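Local coordinates for protein glycoside hydrolase family 31 (Trueperella pyogenes, PDB 5I0F) that degrades cycloalternan, probably cleaving its alpha-glucosidic bonds by a retaining mechanism that passes through a covalent glycosyl-enzyme intermediate, at residues S308-Q313 with A371-E376; E312-H317 with R380-I385; V327-W332 with G365-P370. All blocks are in the same frame, centred on the assembly; numbering follows the deposited sequence.

All three contacts lie in the TIM-barrel domain, in one run of the chain: helix 307-320, strand 326-329, a long loop, helix 370-379 and strand 383-388. Contact 1 joins the two helices on the outside of the barrel. Its centre is about 7 Å from that of contact 2, where helix 307-320 meets the turn leading into strand 383-388, and about 8 Å from that of contact 3, where strand 326-329 and its following turn meet the loop before helix 370-379. Centres of contacts 2 and 3 are about 12 Å apart; their strands are parallel neighbours in the barrel. Contact 3 is nested in sequence within the other two and alone reaches the bound sugar.

Contact 1 of 3, residues S308-Q313 with A371-E376; sequences SLVMEQ and AGMIRE
Glu376 OE2, about one turn along helix 370-379 from where Met373 meets Met311, is gripped side-on by Arg375, from NE at 3.0 Å and from NH2 at 3.1 Å. Both bonds lie close to the guanidinium plane and reach the anti side of the carboxylate, forming a salt bridge between sequence neighbours that does not extend to segment 308-313. Helix 370-379 and helix 307-320 follow one another along the outer wall of the TIM barrel, with strand 326-329 between them in sequence. Between segments 308-313 and 371-376 the contact is apolar, with no hydrogen bond across it. The nearest CA atoms, those of Met311 and Met373, are 7.8 Å apart. In Met373, CG anti to the backbone N (chi1 175°) and an extended chain bring SD towards helix 307-320. Met311 is folded at both chi2 and chi3, and the two side chains cross at a slant, Met311 SD lying 3.9 Å from Met373 CG. Val310 adds a longer approach of CG1 to Met373 SD, at 4.3 Å. Beneath them lies the barrel strand: Val310 and Met373 both pack on Ile329, the turn at chi3 directing Met373 CE to Ile329 CD1.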
loop_
_atom_site.group_PDB
_atom_site.type_symbol
_atom_site.label_atom_id
_atom_site.label_comp_id
_atom_site.label_asym_id
_atom_site.label_seq_id
_atom_site.Cartn_x
_atom_site.Cartn_y
_atom_site.Cartn_z
ATOM N N SER A 308 -20.278 -0.957 -23.824
ATOM C CA SER A 308 -20.557 0.308 -24.481
ATOM C C SER A 308 -19.773 1.475 -23.885
ATOM O O SER A 308 -19.202 2.286 -24.624
ATOM C CB SER A 308 -22.059 0.619 -24.416
ATOM O OG SER A 308 -22.344 1.777 -25.155
ATOM N N LEU A 309 -19.744 1.575 -22.557
ATOM C CA LEU A 309 -19.010 2.683 -21.918
ATOM C C LEU A 309 -17.496 2.610 -22.150
ATOM O O LEU A 309 -16.857 3.637 -22.357
ATOM C CB LEU A 309 -19.332 2.775 -20.436
ATOM C CG LEU A 309 -20.747 3.267 -20.147
ATOM C CD1 LEU A 309 -21.166 2.887 -18.728
ATOM C CD2 LEU A 309 -20.867 4.771 -20.381
ATOM N N VAL A 310 -16.929 1.403 -22.136
ATOM C CA VAL A 310 -15.493 1.232 -22.376
ATOM C C VAL A 310 -15.164 1.651 -23.810
ATOM O O VAL A 310 -14.255 2.476 -24.048
ATOM C CB VAL A 310 -15.009 -0.210 -22.109
ATOM C CG1 VAL A 310 -13.574 -0.388 -22.580
ATOM C CG2 VAL A 310 -15.132 -0.560 -20.629
ATOM N N MET A 311 -15.920 1.113 -24.751
ATOM C CA MET A 311 -15.635 1.348 -26.151
ATOM C C MET A 311 -15.850 2.804 -26.548
ATOM O O MET A 311 -15.113 3.305 -27.384
ATOM C CB MET A 311 -16.456 0.404 -27.022
ATOM C CG MET A 311 -16.060 -1.048 -26.854
ATOM S SD MET A 311 -14.324 -1.407 -27.212
ATOM C CE MET A 311 -14.289 -1.218 -28.987
ATOM N N GLU A 312 -16.832 3.478 -25.941
ATOM C CA GLU A 312 -17.047 4.916 -26.171
ATOM C C GLU A 312 -15.772 5.732 -25.858
ATOM O O GLU A 312 -15.386 6.639 -26.621
ATOM C CB GLU A 312 -18.243 5.442 -25.344
ATOM C CG GLU A 312 -18.381 6.973 -25.309
ATOM C CD GLU A 312 -19.521 7.492 -24.432
ATOM O OE1 GLU A 312 -19.995 6.770 -23.521
ATOM O OE2 GLU A 312 -19.940 8.666 -24.644
ATOM N N GLN A 313 -15.134 5.414 -24.738
ATOM C CA GLN A 313 -13.924 6.097 -24.341
ATOM C C GLN A 313 -12.717 5.749 -25.212
ATOM O O GLN A 313 -11.945 6.643 -25.555
ATOM C CB GLN A 313 -13.634 5.848 -22.866
ATOM C CG GLN A 313 -14.742 6.399 -21.948
ATOM C CD GLN A 313 -15.045 7.864 -22.153
ATOM O OE1 GLN A 313 -14.171 8.684 -22.486
ATOM N NE2 GLN A 313 -16.311 8.207 -21.987
ATOM N N ALA A 371 -15.153 -11.190 -25.276
ATOM C CA ALA A 371 -14.066 -11.695 -26.114
ATOM C C ALA A 371 -13.895 -10.808 -27.355
ATOM O O ALA A 371 -12.777 -10.538 -27.746
ATOM C CB ALA A 371 -14.295 -13.151 -26.520
ATOM N N GLY A 372 -15.009 -10.353 -27.941
ATOM C CA GLY A 372 -15.006 -9.418 -29.080
ATOM C C GLY A 372 -14.436 -8.036 -28.772
ATOM O O GLY A 372 -13.674 -7.483 -29.558
ATOM N N MET A 373 -14.796 -7.478 -27.623
ATOM C CA MET A 373 -14.135 -6.269 -27.112
ATOM C C MET A 373 -12.607 -6.418 -27.044
ATOM O O MET A 373 -11.871 -5.611 -27.608
ATOM C CB MET A 373 -14.700 -5.895 -25.741
ATOM C CG MET A 373 -13.983 -4.726 -25.102
ATOM S SD MET A 373 -14.634 -4.424 -23.470
ATOM C CE MET A 373 -14.069 -5.829 -22.513
ATOM N N ILE A 374 -12.144 -7.488 -26.412
ATOM C CA ILE A 374 -10.707 -7.684 -26.217
ATOM C C ILE A 374 -9.985 -7.869 -27.564
ATOM O O ILE A 374 -8.947 -7.261 -27.797
ATOM C CB ILE A 374 -10.414 -8.833 -25.217
ATOM C CG1 ILE A 374 -10.996 -8.477 -23.828
ATOM C CG2 ILE A 374 -8.908 -9.072 -25.093
ATOM C CD1 ILE A 374 -11.372 -9.645 -22.949
ATOM N N ARG A 375 -10.550 -8.684 -28.451
ATOM C CA ARG A 375 -9.970 -8.882 -29.768
ATOM C C ARG A 375 -9.841 -7.539 -30.519
ATOM O O ARG A 375 -8.803 -7.233 -31.104
ATOM C CB ARG A 375 -10.819 -9.884 -30.575
ATOM C CG ARG A 375 -10.342 -10.162 -31.991
ATOM C CD ARG A 375 -11.371 -10.936 -32.827
ATOM N NE ARG A 375 -12.554 -10.105 -33.095
ATOM C CZ ARG A 375 -13.797 -10.322 -32.646
ATOM N NH1 ARG A 375 -14.114 -11.401 -31.921
ATOM N NH2 ARG A 375 -14.752 -9.446 -32.950
ATOM N N GLU A 376 -10.910 -6.756 -30.511
ATOM C CA GLU A 376 -10.916 -5.498 -31.231
ATOM C C GLU A 376 -9.985 -4.479 -30.603
ATOM O O GLU A 376 -9.315 -3.742 -31.327
ATOM C CB GLU A 376 -12.343 -4.932 -31.376
ATOM C CG GLU A 376 -13.274 -5.790 -32.246
ATOM C CD GLU A 376 -12.743 -6.096 -33.651
ATOM O OE1 GLU A 376 -12.241 -5.161 -34.317
ATOM O OE2 GLU A 376 -12.848 -7.270 -34.090
#

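Contact 2 of 3, residues E312-H317 with R380-I385; sequences EQMDRH and RGIRVI
Asp315 and Arg380 approach with their side chains crossing at about a right angle, yet their flat ends are nearly coplanar, the carboxylate and guanidinium planes differing by 18°. Arg380 presents its end, NH1 and NH2 together, and both nitrogens converge on the single atom Asp315 OD1. Arg380 NH1 lies 2.8 Å from Asp315 OD1, and Arg380 NH2 is equally close. The N-H...O angles, 142° and 141°, show two similarly bent bonds sharing one acceptor, met nearly end-on to its C-O bond. An extended chain from CG to NE brings the guanidinium across to helix 307-320. Its edge also faces the backbone there: a water accepts from Arg380 NH1 at 2.8 Å and donates to Met314 O at 3.0 Å.

The apolar half lies deeper. Met314, bent at chi2 and chi3, crosses Ile382 at a slant, its SD 4.0 Å from Ile382 CD1. Both residues also pack on Val327 of the neighbouring strand and on Leu377 of helix 370-379. Gly381, with positive phi, closes that helix in a Schellman motif and turns the chain into strand 383-388, a helix-to-strand junction of the TIM barrel.

Arg318 stands near as well, with NH2 close to Arg380 NE and NH1 in a long, weak ion pair with Asp315 OD1. The carboxylate therefore probably offsets the positive charge of two arginines and is likely to stay ionised, while the twofold grip and the water bridge together limit rotation of the Arg380 guanidinium.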
loop_
_atom_site.group_PDB
_atom_site.type_symbol
_atom_site.label_atom_id
_atom_site.label_comp_id
_atom_site.label_asym_id
_atom_site.label_seq_id
_atom_site.Cartn_x
_atom_site.Cartn_y
_atom_site.Cartn_z
ATOM N N GLU A 312 -16.832 3.478 -25.941
ATOM C CA GLU A 312 -17.047 4.916 -26.171
ATOM C C GLU A 312 -15.772 5.732 -25.858
ATOM O O GLU A 312 -15.386 6.639 -26.621
ATOM C CB GLU A 312 -18.243 5.442 -25.344
ATOM C CG GLU A 312 -18.381 6.973 -25.309
ATOM C CD GLU A 312 -19.521 7.492 -24.432
ATOM O OE1 GLU A 312 -19.995 6.770 -23.521
ATOM O OE2 GLU A 312 -19.940 8.666 -24.644
ATOM N N GLN A 313 -15.134 5.414 -24.738
ATOM C CA GLN A 313 -13.924 6.097 -24.341
ATOM C C GLN A 313 -12.717 5.749 -25.212
ATOM O O GLN A 313 -11.945 6.643 -25.555
ATOM C CB GLN A 313 -13.634 5.848 -22.866
ATOM C CG GLN A 313 -14.742 6.399 -21.948
ATOM C CD GLN A 313 -15.045 7.864 -22.153
ATOM O OE1 GLN A 313 -14.171 8.684 -22.486
ATOM N NE2 GLN A 313 -16.311 8.207 -21.987
ATOM N N MET A 314 -12.608 4.479 -25.623
ATOM C CA MET A 314 -11.537 4.077 -26.542
ATOM C C MET A 314 -11.725 4.755 -27.909
ATOM O O MET A 314 -10.762 5.248 -28.494
ATOM C CB MET A 314 -11.455 2.560 -26.683
ATOM C CG MET A 314 -11.192 1.808 -25.375
ATOM S SD MET A 314 -9.651 2.279 -24.579
ATOM C CE MET A 314 -10.217 3.538 -23.449
ATOM N N ASP A 315 -12.964 4.826 -28.398
ATOM C CA ASP A 315 -13.233 5.535 -29.664
ATOM C C ASP A 315 -12.913 7.038 -29.507
ATOM O O ASP A 315 -12.375 7.654 -30.420
ATOM C CB ASP A 315 -14.680 5.354 -30.145
ATOM C CG ASP A 315 -15.013 3.918 -30.543
ATOM O OD1 ASP A 315 -14.089 3.056 -30.717
ATOM O OD2 ASP A 315 -16.228 3.637 -30.685
ATOM N N ARG A 316 -13.208 7.613 -28.346
ATOM C CA ARG A 316 -12.908 9.035 -28.128
ATOM C C ARG A 316 -11.396 9.302 -28.124
ATOM O O ARG A 316 -10.941 10.240 -28.764
ATOM C CB ARG A 316 -13.594 9.571 -26.882
ATOM C CG ARG A 316 -13.507 11.082 -26.706
ATOM C CD ARG A 316 -14.350 11.846 -27.708
ATOM N NE ARG A 316 -14.281 13.293 -27.493
ATOM C CZ ARG A 316 -15.062 13.996 -26.667
ATOM N NH1 ARG A 316 -14.881 15.308 -26.568
ATOM N NH2 ARG A 316 -16.028 13.421 -25.949
ATOM N N HIS A 317 -10.632 8.457 -27.431
ATOM C CA HIS A 317 -9.168 8.537 -27.500
ATOM C C HIS A 317 -8.682 8.559 -28.966
ATOM O O HIS A 317 -7.883 9.404 -29.362
ATOM C CB HIS A 317 -8.516 7.392 -26.735
ATOM C CG HIS A 317 -8.294 7.700 -25.293
ATOM N ND1 HIS A 317 -7.283 8.527 -24.869
ATOM C CD2 HIS A 317 -8.979 7.338 -24.178
ATOM C CE1 HIS A 317 -7.353 8.664 -23.556
ATOM N NE2 HIS A 317 -8.359 7.933 -23.108
ATOM N N ARG A 380 -6.388 -2.684 -32.232
ATOM C CA ARG A 380 -6.014 -1.290 -32.095
ATOM C C ARG A 380 -4.751 -1.039 -31.279
ATOM O O ARG A 380 -4.408 0.114 -31.044
ATOM C CB ARG A 380 -7.156 -0.526 -31.447
ATOM C CG ARG A 380 -8.474 -0.616 -32.152
ATOM C CD ARG A 380 -9.372 0.419 -31.520
ATOM N NE ARG A 380 -10.757 0.173 -31.799
ATOM C CZ ARG A 380 -11.743 0.963 -31.391
ATOM N NH1 ARG A 380 -11.488 2.057 -30.678
ATOM N NH2 ARG A 380 -12.994 0.662 -31.718
ATOM N N GLY A 381 -4.056 -2.083 -30.833
ATOM C CA GLY A 381 -2.874 -1.908 -30.014
ATOM C C GLY A 381 -3.135 -1.527 -28.568
ATOM O O GLY A 381 -2.281 -0.927 -27.953
ATOM N N ILE A 382 -4.299 -1.894 -28.023
ATOM C CA ILE A 382 -4.678 -1.584 -26.644
ATOM C C ILE A 382 -4.781 -2.901 -25.875
ATOM O O ILE A 382 -5.494 -3.820 -26.305
ATOM C CB ILE A 382 -6.034 -0.834 -26.598
ATOM C CG1 ILE A 382 -5.945 0.486 -27.381
ATOM C CG2 ILE A 382 -6.447 -0.535 -25.163
ATOM C CD1 ILE A 382 -7.281 1.155 -27.638
ATOM N N ARG A 383 -4.108 -2.969 -24.726
ATOM C CA ARG A 383 -4.197 -4.141 -23.837
ATOM C C ARG A 383 -5.263 -3.931 -22.759
ATOM O O ARG A 383 -5.622 -2.800 -22.453
ATOM C CB ARG A 383 -2.836 -4.459 -23.230
ATOM C CG ARG A 383 -1.945 -5.289 -24.141
ATOM C CD ARG A 383 -1.334 -4.488 -25.276
ATOM N NE ARG A 383 -0.419 -5.333 -26.064
ATOM C CZ ARG A 383 0.355 -4.893 -27.055
ATOM N NH1 ARG A 383 0.367 -3.613 -27.402
ATOM N NH2 ARG A 383 1.141 -5.748 -27.702
ATOM N N VAL A 384 -5.775 -5.037 -22.207
ATOM C CA VAL A 384 -6.934 -4.986 -21.306
ATOM C C VAL A 384 -6.573 -5.589 -19.949
ATOM O O VAL A 384 -6.089 -6.720 -19.872
ATOM C CB VAL A 384 -8.156 -5.724 -21.925
ATOM C CG1 VAL A 384 -9.358 -5.707 -20.977
ATOM C CG2 VAL A 384 -8.533 -5.109 -23.268
ATOM N N ILE A 385 -6.783 -4.815 -18.881
ATOM C CA ILE A 385 -6.488 -5.241 -17.503
ATOM C C ILE A 385 -7.798 -5.297 -16.694
ATOM O O ILE A 385 -8.564 -4.349 -16.738
ATOM C CB ILE A 385 -5.537 -4.220 -16.824
ATOM C CG1 ILE A 385 -4.247 -4.019 -17.639
ATOM C CG2 ILE A 385 -5.238 -4.591 -15.377
ATOM C CD1 ILE A 385 -3.290 -5.158 -17.651
HETATM O O HOH W 1 -9.026 3.162 -29.801
#

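Contact 3 of 3, residues V327-W332 with G365-P370; sequences VVIEAW and GAWPDP. With BGC (beta-D-glucopyranose), chain C; GLC (alpha-D-glucopyranose), chain B.
Trp367 NE1 comes within 3.2 Å of Trp332 O without making a hydrogen bond, because the angle is poor; its N-H is instead taken by a water 3.0 Å from NE1, in the plane of the indole. The same water lies 2.9 Å from Ala331 O and so bridges Trp367 to the turn after strand 326-329 of the TIM barrel. Ala331 is the centre of that turn, an inverse gamma turn closed by a weak bond from Trp332 N to Glu330 O.

The Trp367 indole comes from the loop before helix 370-379, and its six-membered ring meets the end of the strand. Ile329 approaches it from the opposite direction: CG2, anti to the backbone N, meets Trp367 CH2 at 3.7 Å. Ala331 O lies at the ring's edge, near its plane, 3.6 Å from Trp367 CZ2. Helix 307-320 adds Val310 to the surroundings of the indole and helix 370-379 adds Met373, so the ring lies where both helices meet the strand. Trp332 turns its own ring away (chi1 63°) and bonds through NE1 to Trp387 O, while Phe341 meets both tryptophans edge-to-face. At the start of helix 370-379, Asp369 is the N-cap, its OD1 accepting from Gly372 N.

Beyond the turn lies the sugar pocket, at the carboxy-terminal ends of the barrel strands as is usual in this fold. Ala331 CA is 3.6 Å from O6 of the alpha-glucose. Glu330 extends beyond CG towards the beta-glucose; its OE2 forms a salt bridge with Lys465, and its OE1, also bonded to Asn302 ND2, accepts from the sugar's O4 at 2.6 Å.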
loop_
_atom_site.group_PDB
_atom_site.type_symbol
_atom_site.label_atom_id
_atom_site.label_comp_id
_atom_site.label_asym_id
_atom_site.label_seq_id
_atom_site.Cartn_x
_atom_site.Cartn_y
_atom_site.Cartn_z
ATOM N N VAL A 327 -6.185 -0.234 -21.206
ATOM C CA VAL A 327 -7.431 0.120 -20.535
ATOM C C VAL A 327 -7.633 -0.815 -19.358
ATOM O O VAL A 327 -7.499 -2.040 -19.500
ATOM C CB VAL A 327 -8.643 0.148 -21.495
ATOM C CG1 VAL A 327 -8.915 -1.206 -22.142
ATOM C CG2 VAL A 327 -9.885 0.687 -20.761
ATOM N N VAL A 328 -7.850 -0.231 -18.180
ATOM C CA VAL A 328 -8.234 -0.978 -16.983
ATOM C C VAL A 328 -9.759 -0.926 -16.860
ATOM O O VAL A 328 -10.352 0.149 -16.989
ATOM C CB VAL A 328 -7.578 -0.357 -15.714
ATOM C CG1 VAL A 328 -7.923 -1.175 -14.473
ATOM C CG2 VAL A 328 -6.062 -0.269 -15.904
ATOM N N ILE A 329 -10.389 -2.084 -16.621
ATOM C CA ILE A 329 -11.811 -2.167 -16.355
ATOM C C ILE A 329 -11.959 -2.729 -14.952
ATOM O O ILE A 329 -11.463 -3.830 -14.666
ATOM C CB ILE A 329 -12.548 -3.077 -17.383
ATOM C CG1 ILE A 329 -12.116 -2.731 -18.818
ATOM C CG2 ILE A 329 -14.059 -2.942 -17.205
ATOM C CD1 ILE A 329 -12.626 -3.677 -19.885
ATOM N N GLU A 330 -12.601 -1.948 -14.080
ATOM C CA GLU A 330 -12.820 -2.323 -12.693
ATOM C C GLU A 330 -14.166 -2.945 -12.466
ATOM O O GLU A 330 -14.254 -4.026 -11.878
ATOM C CB GLU A 330 -12.637 -1.100 -11.771
ATOM C CG GLU A 330 -11.237 -0.559 -11.814
ATOM C CD GLU A 330 -10.897 0.314 -10.623
ATOM O OE1 GLU A 330 -11.813 1.035 -10.111
ATOM O OE2 GLU A 330 -9.702 0.284 -10.227
ATOM N N ALA A 331 -15.205 -2.272 -12.953
ATOM C CA ALA A 331 -16.586 -2.726 -12.818
ATOM C C ALA A 331 -16.972 -3.547 -14.055
ATOM O O ALA A 331 -17.761 -3.108 -14.870
ATOM C CB ALA A 331 -17.519 -1.533 -12.647
ATOM N N TRP A 332 -16.373 -4.727 -14.169
ATOM C CA TRP A 332 -16.594 -5.673 -15.257
ATOM C C TRP A 332 -17.444 -6.872 -14.846
ATOM O O TRP A 332 -18.070 -7.516 -15.705
ATOM C CB TRP A 332 -15.239 -6.197 -15.803
ATOM C CG TRP A 332 -14.421 -6.967 -14.843
ATOM C CD1 TRP A 332 -13.540 -6.472 -13.936
ATOM C CD2 TRP A 332 -14.434 -8.385 -14.661
ATOM N NE1 TRP A 332 -12.999 -7.495 -13.192
ATOM C CE2 TRP A 332 -13.525 -8.683 -13.617
ATOM C CE3 TRP A 332 -15.120 -9.429 -15.276
ATOM C CZ2 TRP A 332 -13.268 -9.990 -13.184
ATOM C CZ3 TRP A 332 -14.866 -10.753 -14.838
ATOM C CH2 TRP A 332 -13.943 -11.006 -13.810
ATOM N N GLY A 365 -27.327 -7.347 -22.547
ATOM C CA GLY A 365 -26.621 -7.254 -21.274
ATOM C C GLY A 365 -25.484 -6.247 -21.291
ATOM O O GLY A 365 -25.209 -5.612 -22.305
ATOM N N ALA A 366 -24.824 -6.094 -20.152
ATOM C CA ALA A 366 -23.787 -5.089 -20.008
ATOM C C ALA A 366 -22.559 -5.412 -20.862
ATOM O O ALA A 366 -21.891 -4.483 -21.336
ATOM C CB ALA A 366 -23.391 -4.948 -18.550
ATOM N N TRP A 367 -22.280 -6.709 -21.054
ATOM C CA TRP A 367 -21.132 -7.183 -21.846
ATOM C C TRP A 367 -21.598 -8.240 -22.880
ATOM O O TRP A 367 -21.503 -9.432 -22.627
ATOM C CB TRP A 367 -20.028 -7.761 -20.923
ATOM C CG TRP A 367 -19.659 -6.802 -19.816
ATOM C CD1 TRP A 367 -20.215 -6.746 -18.590
ATOM C CD2 TRP A 367 -18.691 -5.758 -19.873
ATOM N NE1 TRP A 367 -19.664 -5.727 -17.868
ATOM C CE2 TRP A 367 -18.710 -5.109 -18.628
ATOM C CE3 TRP A 367 -17.789 -5.312 -20.852
ATOM C CZ2 TRP A 367 -17.899 -4.014 -18.340
ATOM C CZ3 TRP A 367 -16.956 -4.246 -20.550
ATOM C CH2 TRP A 367 -17.026 -3.597 -19.312
ATOM N N PRO A 368 -22.099 -7.792 -24.054
ATOM C CA PRO A 368 -22.622 -8.740 -25.039
ATOM C C PRO A 368 -21.571 -9.610 -25.711
ATOM O O PRO A 368 -21.918 -10.663 -26.215
ATOM C CB PRO A 368 -23.356 -7.841 -26.062
ATOM C CG PRO A 368 -22.758 -6.507 -25.878
ATOM C CD PRO A 368 -22.392 -6.397 -24.438
ATOM N N ASP A 369 -20.308 -9.198 -25.712
ATOM C CA ASP A 369 -19.243 -10.020 -26.319
ATOM C C ASP A 369 -17.882 -9.564 -25.771
ATOM O O ASP A 369 -17.133 -8.857 -26.444
ATOM C CB ASP A 369 -19.349 -9.880 -27.855
ATOM C CG ASP A 369 -18.470 -10.860 -28.624
ATOM O OD1 ASP A 369 -17.637 -11.580 -28.041
ATOM O OD2 ASP A 369 -18.593 -10.864 -29.866
ATOM N N PRO A 370 -17.561 -9.946 -24.513
ATOM C CA PRO A 370 -16.298 -9.474 -23.956
ATOM C C PRO A 370 -15.091 -9.965 -24.759
ATOM O O PRO A 370 -14.135 -9.212 -24.943
ATOM C CB PRO A 370 -16.305 -10.013 -22.505
ATOM C CG PRO A 370 -17.362 -11.057 -22.473
ATOM C CD PRO A 370 -18.357 -10.701 -23.535
HETATM C C2 BGC C . -8.493 1.149 -5.556
HETATM C C3 BGC C . -9.212 2.125 -6.506
HETATM C C4 BGC C . -10.392 1.412 -7.159
HETATM C C5 BGC C . -11.327 0.809 -6.099
HETATM C C6 BGC C . -12.370 -0.060 -6.790
HETATM C C1 BGC C . -9.220 -0.156 -5.140
HETATM O O2 BGC C . -7.472 1.666 -4.680
HETATM O O3 BGC C . -8.299 2.626 -7.485
HETATM O O4 BGC C . -11.126 2.324 -7.999
HETATM O O5 BGC C . -10.647 0.022 -5.088
HETATM O O6 BGC C . -13.390 -0.457 -5.868
HETATM C C1 GLC B . -14.716 -0.148 -6.324
HETATM C C2 GLC B . -15.731 -0.390 -5.195
HETATM C C3 GLC B . -15.961 -1.877 -4.958
HETATM C C4 GLC B . -16.272 -2.579 -6.276
HETATM C C5 GLC B . -15.150 -2.319 -7.278
HETATM C C6 GLC B . -15.390 -2.995 -8.625
HETATM O O2 GLC B . -15.282 0.213 -3.975
HETATM O O3 GLC B . -17.028 -2.065 -4.017
HETATM O O4 GLC B . -16.414 -3.989 -6.043
HETATM O O5 GLC B . -15.044 -0.908 -7.490
HETATM O O6 GLC B . -16.544 -2.449 -9.252
HETATM O O HOH W 2 -20.331 -4.442 -15.266
#